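Local structure of putative transcriptional regulator, LysR family (Vibrio parahaemolyticus, 3OXN) at residues A[54-57]-A[62-65]; A[68-73]-A[206-211]. The protein is a putative LysR-family transcriptional regulator that probably binds DNA, represented here by its substrate-binding (effector-type) domain. All blocks are in the same frame, centred on the assembly; numbering follows the deposited sequence.

Overall arrangement
Following the chain from its N terminus, contact 1 closes first: a short connection links 54-57, at the end of the edge strand 49-54, to 62-65 on helix 60-65. The chain then turns directly into 68-73, where contact 2 opens, to be closed far later by 206-211 at the start of helix 206-227. The whole second five-stranded sheet lies within this long loop. The two contacts are in series, neither nested nor crossed. Their centres are about 13 Å apart, joined by a probable hydrogen bond between Gln-63 O and Ala-69 N and by Leu-64. Together they tie two helices to the first sheet.

Contact 1: residues A[54-57]-A[62-65]; sequences PLQH and DQLT
The crossover from strand 49-54 through helix 60-65 to strand 71-74 is pinned near its start by Gln-63, whose side-chain amide docks on the backbone of Pro-54 and Gln-56. Gln-63 NE2 donates to Pro-54 O over 2.8 Å, while the backbone N of Gln-56 donates to Gln-63 OE1 over 2.9 Å. The second bond is nearly straight, with an angle of 177° at the hydrogen, and it reaches a lone pair of OE1 in the carbonyl plane. The first is more tilted: Pro-54 O lies in the plane of the glutamine amide, yet NE2 stands 28° off the plane of the proline carbonyl. Two bonds at separate atoms fix the rotation of the amide and give each of its polar atoms a backbone partner within a buried residue. The side chain gets there because it runs straight out beyond CG (chi2 163°), spanning the gap between helix and loop.

Between the two bonds lies Leu-55, whose CA is 3.7 Å from Gln-63 OE1. Leu-55 is also hydrogen-bonded through its backbone to Thr-25, and its side chain packs on Ala-72 and Cys-74; its CD2 also sits over the centre of the His-57 ring. Of the Gln-56 side chain, CB comes nearest, 3.8 Å from Gln-63 OE1; its own amide oxygen is hydrogen-bonded to Arg-59. Pro-54 and Gln-56 also touch the second subunit, at its Tyr-148 and Gln-56 respectively.

Taking the carbonyl of one residue and the N-H two residues on, the amide copies the bonding pattern of a residue in a parallel beta strand, here at the outer edge of the beta-alpha-beta unit of a periplasmic-binding-protein-like, LysR-type domain.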
ATOM      1  N   PRO A  54      -1.840  -3.834   6.866  1.00 34.87           N
ATOM      2  CA  PRO A  54      -0.539  -3.196   7.068  1.00 33.73           C
ATOM      3  C   PRO A  54       0.156  -3.613   8.365  1.00 34.24           C
ATOM      4  O   PRO A  54      -0.385  -3.445   9.469  1.00 34.82           O
ATOM      5  CB  PRO A  54      -0.893  -1.709   7.102  1.00 31.35           C
ATOM      6  CG  PRO A  54      -2.097  -1.611   6.235  1.00 32.67           C
ATOM      7  CD  PRO A  54      -2.885  -2.854   6.526  1.00 33.65           C
ATOM      8  N   LEU A  55       1.357  -4.168   8.215  1.00 32.16           N
ATOM      9  CA  LEU A  55       2.265  -4.341   9.335  1.00 32.43           C
ATOM     10  C   LEU A  55       2.551  -2.975   9.944  1.00 36.41           C
ATOM     11  O   LEU A  55       2.825  -2.018   9.223  1.00 40.53           O
ATOM     12  CB  LEU A  55       3.588  -4.928   8.855  1.00 29.65           C
ATOM     13  CG  LEU A  55       4.323  -5.702   9.950  1.00 34.66           C
ATOM     14  CD1 LEU A  55       4.033  -7.198   9.779  1.00 30.77           C
ATOM     15  CD2 LEU A  55       5.833  -5.429   9.953  1.00 33.28           C
ATOM     16  N   GLN A  56       2.473  -2.871  11.264  1.00 35.48           N
ATOM     17  CA  GLN A  56       3.020  -1.717  11.958  1.00 34.80           C
ATOM     18  C   GLN A  56       4.286  -2.222  12.636  1.00 36.66           C
ATOM     19  O   GLN A  56       4.220  -2.944  13.623  1.00 35.63           O
ATOM     20  CB  GLN A  56       2.003  -1.164  12.956  1.00 38.86           C
ATOM     21  CG  GLN A  56       0.663  -0.748  12.318  1.00 37.83           C
ATOM     22  CD  GLN A  56      -0.513  -0.895  13.282  1.00 42.29           C
ATOM     23  OE1 GLN A  56      -0.321  -1.209  14.456  1.00 44.18           O
ATOM     24  NE2 GLN A  56      -1.735  -0.672  12.786  1.00 40.87           N
ATOM     25  N   HIS A  57       5.436  -1.877  12.058  1.00 46.68           N
ATOM     26  CA  HIS A  57       6.736  -2.513  12.379  1.00 41.56           C
ATOM     27  C   HIS A  57       7.141  -2.545  13.856  1.00 40.70           C
ATOM     28  O   HIS A  57       7.794  -3.502  14.295  1.00 35.15           O
ATOM     29  CB  HIS A  57       7.872  -1.889  11.554  1.00 38.23           C
ATOM     30  CG  HIS A  57       8.294  -2.713  10.373  1.00 44.83           C
ATOM     31  ND1 HIS A  57       7.880  -2.440   9.085  1.00 45.22           N
ATOM     32  CD2 HIS A  57       9.108  -3.796  10.283  1.00 42.52           C
ATOM     33  CE1 HIS A  57       8.416  -3.320   8.254  1.00 36.84           C
ATOM     34  NE2 HIS A  57       9.167  -4.152   8.956  1.00 35.81           N
ATOM     35  N   ASP A  62       2.929  -7.171  18.866  1.00 29.97           N
ATOM     36  CA  ASP A  62       1.611  -6.864  19.376  1.00 32.85           C
ATOM     37  C   ASP A  62       0.572  -7.292  18.359  1.00 33.47           C
ATOM     38  O   ASP A  62      -0.536  -7.721  18.705  1.00 32.96           O
ATOM     39  CB  ASP A  62       1.473  -5.371  19.678  1.00 34.23           C
ATOM     40  CG  ASP A  62       2.002  -5.015  21.043  1.00 36.23           C
ATOM     41  OD1 ASP A  62       2.499  -5.936  21.735  1.00 35.77           O
ATOM     42  OD2 ASP A  62       1.930  -3.821  21.418  1.00 39.03           O
ATOM     43  N   GLN A  63       0.942  -7.163  17.095  1.00 32.08           N
ATOM     44  CA  GLN A  63       0.030  -7.472  16.014  1.00 32.68           C
ATOM     45  C   GLN A  63      -0.251  -8.984  15.926  1.00 33.81           C
ATOM     46  O   GLN A  63      -1.407  -9.395  15.806  1.00 33.62           O
ATOM     47  CB  GLN A  63       0.552  -6.890  14.696  1.00 31.95           C
ATOM     48  CG  GLN A  63      -0.531  -6.174  13.901  1.00 36.17           C
ATOM     49  CD  GLN A  63       0.018  -5.267  12.823  1.00 36.32           C
ATOM     50  OE1 GLN A  63       1.197  -4.893  12.848  1.00 35.94           O
ATOM     51  NE2 GLN A  63      -0.845  -4.891  11.870  1.00 32.66           N
ATOM     52  N   LEU A  64       0.791  -9.810  16.021  1.00 32.71           N
ATOM     53  CA  LEU A  64       0.597 -11.255  16.026  1.00 32.41           C
ATOM     54  C   LEU A  64       0.000 -11.730  17.349  1.00 31.34           C
ATOM     55  O   LEU A  64      -0.800 -12.668  17.382  1.00 32.11           O
ATOM     56  CB  LEU A  64       1.912 -11.991  15.754  1.00 32.16           C
ATOM     57  CG  LEU A  64       2.610 -11.775  14.418  1.00 29.26           C
ATOM     58  CD1 LEU A  64       4.004 -12.336  14.553  1.00 31.08           C
ATOM     59  CD2 LEU A  64       1.861 -12.406  13.261  1.00 25.30           C
ATOM     60  N   THR A  65       0.396 -11.085  18.439  1.00 32.00           N
ATOM     61  CA  THR A  65      -0.065 -11.483  19.770  1.00 33.96           C
ATOM     62  C   THR A  65      -1.482 -11.008  20.137  1.00 31.90           C
ATOM     63  O   THR A  65      -2.300 -11.789  20.616  1.00 33.35           O
ATOM     64  CB  THR A  65       0.903 -11.012  20.854  1.00 31.93           C
ATOM     65  OG1 THR A  65       2.214 -11.488  20.544  1.00 33.86           O
ATOM     66  CG2 THR A  65       0.489 -11.546  22.205  1.00 31.60           C
TER

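Contact 2: residues A[68-73]-A[206-211]; sequences GADLAI and PAQEWL
Asp-70 OD2 accepts a weak hydrogen bond from the backbone N of Thr-22, and the carboxylate it belongs to also lies against the side-chain amide of Gln-208. There Gln-208 NE2 comes to 3.1 Å from Asp-70 OD2 and 3.2 Å from Asp-70 OD1, but both approaches are too poorly angled to count as hydrogen bonds. The amide nitrogen stands almost directly above Asp-70 CG, over the flat of the carboxylate, with the two group planes turned 50° apart. The side chains cross at about a right angle. Gln-208 folds at its second torsion (chi2 -60°), which carries the amide back across Asp-70, and its OE1 comes to 3.5 Å from Asp-70 CB. Phe-21, Gln-19 and Cys-202 pack around the same glutamine.

One helical turn further on, Leu-211 meets Leu-71. The closest approach is methyl to methyl, Leu-71 CD2 to Leu-211 CD1 at 4.4 Å, so the two only brush each other. Leu-71 turns its branch away from the backbone N (chi1 178°) and extends from strand 71-74 toward the helix, where Ile-23 fills in beside both leucines.

The segments thus meet through nondirectional contacts, a light leucine touch and a polar pair in which amide and carboxylate may still attract each other, while Gln-208 and Leu-211 also seat helix 206-227 on strand 20-25.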
ATOM      1  N   GLY A  68      -4.700 -10.475  16.450  1.00 30.48           N
ATOM      2  CA  GLY A  68      -5.198 -11.602  15.672  1.00 31.83           C
ATOM      3  C   GLY A  68      -4.478 -11.919  14.357  1.00 35.39           C
ATOM      4  O   GLY A  68      -5.033 -12.601  13.482  1.00 35.26           O
ATOM      5  N   ALA A  69      -3.246 -11.432  14.206  1.00 30.83           N
ATOM      6  CA  ALA A  69      -2.460 -11.700  13.009  1.00 31.22           C
ATOM      7  C   ALA A  69      -1.930 -13.135  13.053  1.00 30.69           C
ATOM      8  O   ALA A  69      -1.285 -13.529  14.015  1.00 28.88           O
ATOM      9  CB  ALA A  69      -1.321 -10.707  12.892  1.00 30.02           C
ATOM     10  N   ASP A  70      -2.225 -13.922  12.023  1.00 31.76           N
ATOM     11  CA  ASP A  70      -1.800 -15.320  12.010  1.00 36.05           C
ATOM     12  C   ASP A  70      -0.310 -15.445  11.711  1.00 34.23           C
ATOM     13  O   ASP A  70       0.400 -16.212  12.359  1.00 34.21           O
ATOM     14  CB  ASP A  70      -2.628 -16.145  11.020  1.00 36.05           C
ATOM     15  CG  ASP A  70      -3.956 -16.594  11.609  1.00 39.21           C
ATOM     16  OD1 ASP A  70      -4.021 -16.793  12.846  1.00 36.51           O
ATOM     17  OD2 ASP A  70      -4.930 -16.764  10.837  1.00 40.30           O
ATOM     18  N   LEU A  71       0.149 -14.651  10.749  1.00 32.59           N
ATOM     19  CA  LEU A  71       1.529 -14.664  10.277  1.00 30.78           C
ATOM     20  C   LEU A  71       1.921 -13.236   9.895  1.00 30.49           C
ATOM     21  O   LEU A  71       1.089 -12.449   9.434  1.00 30.68           O
ATOM     22  CB  LEU A  71       1.628 -15.567   9.043  1.00 30.39           C
ATOM     23  CG  LEU A  71       2.955 -15.737   8.312  1.00 29.09           C
ATOM     24  CD1 LEU A  71       3.980 -16.454   9.170  1.00 27.69           C
ATOM     25  CD2 LEU A  71       2.711 -16.502   7.021  1.00 29.17           C
ATOM     26  N   ALA A  72       3.185 -12.892  10.082  1.00 29.74           N
ATOM     27  CA  ALA A  72       3.678 -11.603   9.622  1.00 27.03           C
ATOM     28  C   ALA A  72       4.774 -11.833   8.588  1.00 29.63           C
ATOM     29  O   ALA A  72       5.666 -12.657   8.808  1.00 29.36           O
ATOM     30  CB  ALA A  72       4.205 -10.801  10.796  1.00 26.34           C
ATOM     31  N   ILE A  73       4.710 -11.129   7.458  1.00 28.74           N
ATOM     32  CA  ILE A  73       5.833 -11.153   6.515  1.00 28.17           C
ATOM     33  C   ILE A  73       6.528  -9.783   6.399  1.00 29.91           C
ATOM     34  O   ILE A  73       5.936  -8.818   5.902  1.00 31.08           O
ATOM     35  CB  ILE A  73       5.414 -11.630   5.120  1.00 25.56           C
ATOM     36  CG1 ILE A  73       4.700 -12.986   5.212  1.00 28.71           C
ATOM     37  CG2 ILE A  73       6.642 -11.675   4.199  1.00 24.81           C
ATOM     38  CD1 ILE A  73       3.996 -13.441   3.913  1.00 26.63           C
ATOM     39  N   PRO A 206      -2.184 -27.192  12.355  1.00 48.53           N
ATOM     40  CA  PRO A 206      -2.207 -27.871  11.048  1.00 47.03           C
ATOM     41  C   PRO A 206      -2.417 -26.899   9.882  1.00 47.64           C
ATOM     42  O   PRO A 206      -1.797 -27.077   8.826  1.00 48.12           O
ATOM     43  CB  PRO A 206      -3.417 -28.796  11.159  1.00 46.38           C
ATOM     44  CG  PRO A 206      -3.572 -29.051  12.630  1.00 47.23           C
ATOM     45  CD  PRO A 206      -3.036 -27.862  13.357  1.00 46.03           C
ATOM     46  N   ALA A 207      -3.281 -25.898  10.073  1.00 44.39           N
ATOM     47  CA  ALA A 207      -3.584 -24.914   9.030  1.00 44.42           C
ATOM     48  C   ALA A 207      -2.480 -23.863   8.873  1.00 43.17           C
ATOM     49  O   ALA A 207      -2.133 -23.474   7.758  1.00 39.59           O
ATOM     50  CB  ALA A 207      -4.920 -24.235   9.317  1.00 44.71           C
ATOM     51  N   GLN A 208      -1.934 -23.410   9.998  1.00 42.96           N
ATOM     52  CA  GLN A 208      -0.841 -22.448   9.977  1.00 40.40           C
ATOM     53  C   GLN A 208       0.458 -23.100   9.492  1.00 39.80           C
ATOM     54  O   GLN A 208       1.214 -22.491   8.736  1.00 40.47           O
ATOM     55  CB  GLN A 208      -0.646 -21.790  11.352  1.00 40.41           C
ATOM     56  CG  GLN A 208      -1.875 -21.052  11.911  1.00 41.10           C
ATOM     57  CD  GLN A 208      -2.374 -19.901  11.023  1.00 41.22           C
ATOM     58  OE1 GLN A 208      -1.625 -19.361  10.206  1.00 43.71           O
ATOM     59  NE2 GLN A 208      -3.645 -19.523  11.191  1.00 33.86           N
ATOM     60  N   GLU A 209       0.727 -24.333   9.914  1.00 40.39           N
ATOM     61  CA  GLU A 209       1.914 -25.026   9.426  1.00 36.95           C
ATOM     62  C   GLU A 209       1.764 -25.184   7.930  1.00 37.80           C
ATOM     63  O   GLU A 209       2.748 -25.241   7.202  1.00 41.22           O
ATOM     64  CB  GLU A 209       2.090 -26.396  10.076  1.00 39.78           C
ATOM     65  CG  GLU A 209       2.543 -26.394  11.526  1.00 44.70           C
ATOM     66  CD  GLU A 209       2.380 -27.770  12.185  1.00 53.51           C
ATOM     67  OE1 GLU A 209       1.790 -28.673  11.545  1.00 48.86           O
ATOM     68  OE2 GLU A 209       2.838 -27.951  13.341  1.00 56.43           O
ATOM     69  N   TRP A 210       0.525 -25.250   7.461  1.00 38.45           N
ATOM     70  CA  TRP A 210       0.285 -25.411   6.033  1.00 38.67           C
ATOM     71  C   TRP A 210       0.482 -24.093   5.292  1.00 38.29           C
ATOM     72  O   TRP A 210       1.192 -24.039   4.292  1.00 37.86           O
ATOM     73  CB  TRP A 210      -1.117 -25.984   5.760  1.00 41.95           C
ATOM     74  CG  TRP A 210      -1.507 -25.869   4.317  1.00 41.28           C
ATOM     75  CD1 TRP A 210      -1.198 -26.734   3.325  1.00 40.56           C
ATOM     76  CD2 TRP A 210      -2.242 -24.803   3.703  1.00 44.34           C
ATOM     77  NE1 TRP A 210      -1.698 -26.288   2.126  1.00 40.48           N
ATOM     78  CE2 TRP A 210      -2.350 -25.100   2.330  1.00 40.46           C
ATOM     79  CE3 TRP A 210      -2.830 -23.620   4.181  1.00 41.70           C
ATOM     80  CZ2 TRP A 210      -3.015 -24.275   1.427  1.00 45.24           C
ATOM     81  CZ3 TRP A 210      -3.497 -22.796   3.284  1.00 41.86           C
ATOM     82  CH2 TRP A 210      -3.585 -23.127   1.923  1.00 43.02           C
ATOM     83  N   LEU A 211      -0.153 -23.034   5.788  1.00 39.67           N
ATOM     84  CA  LEU A 211      -0.020 -21.701   5.195  1.00 40.79           C
ATOM     85  C   LEU A 211       1.445 -21.330   5.025  1.00 35.12           C
ATOM     86  O   LEU A 211       1.868 -20.924   3.944  1.00 33.93           O
ATOM     87  CB  LEU A 211      -0.712 -20.631   6.061  1.00 40.69           C
ATOM     88  CG  LEU A 211      -1.175 -19.305   5.428  1.00 38.08           C
ATOM     89  CD1 LEU A 211      -1.339 -18.233   6.484  1.00 37.58           C
ATOM     90  CD2 LEU A 211      -0.232 -18.812   4.359  1.00 38.25           C
TER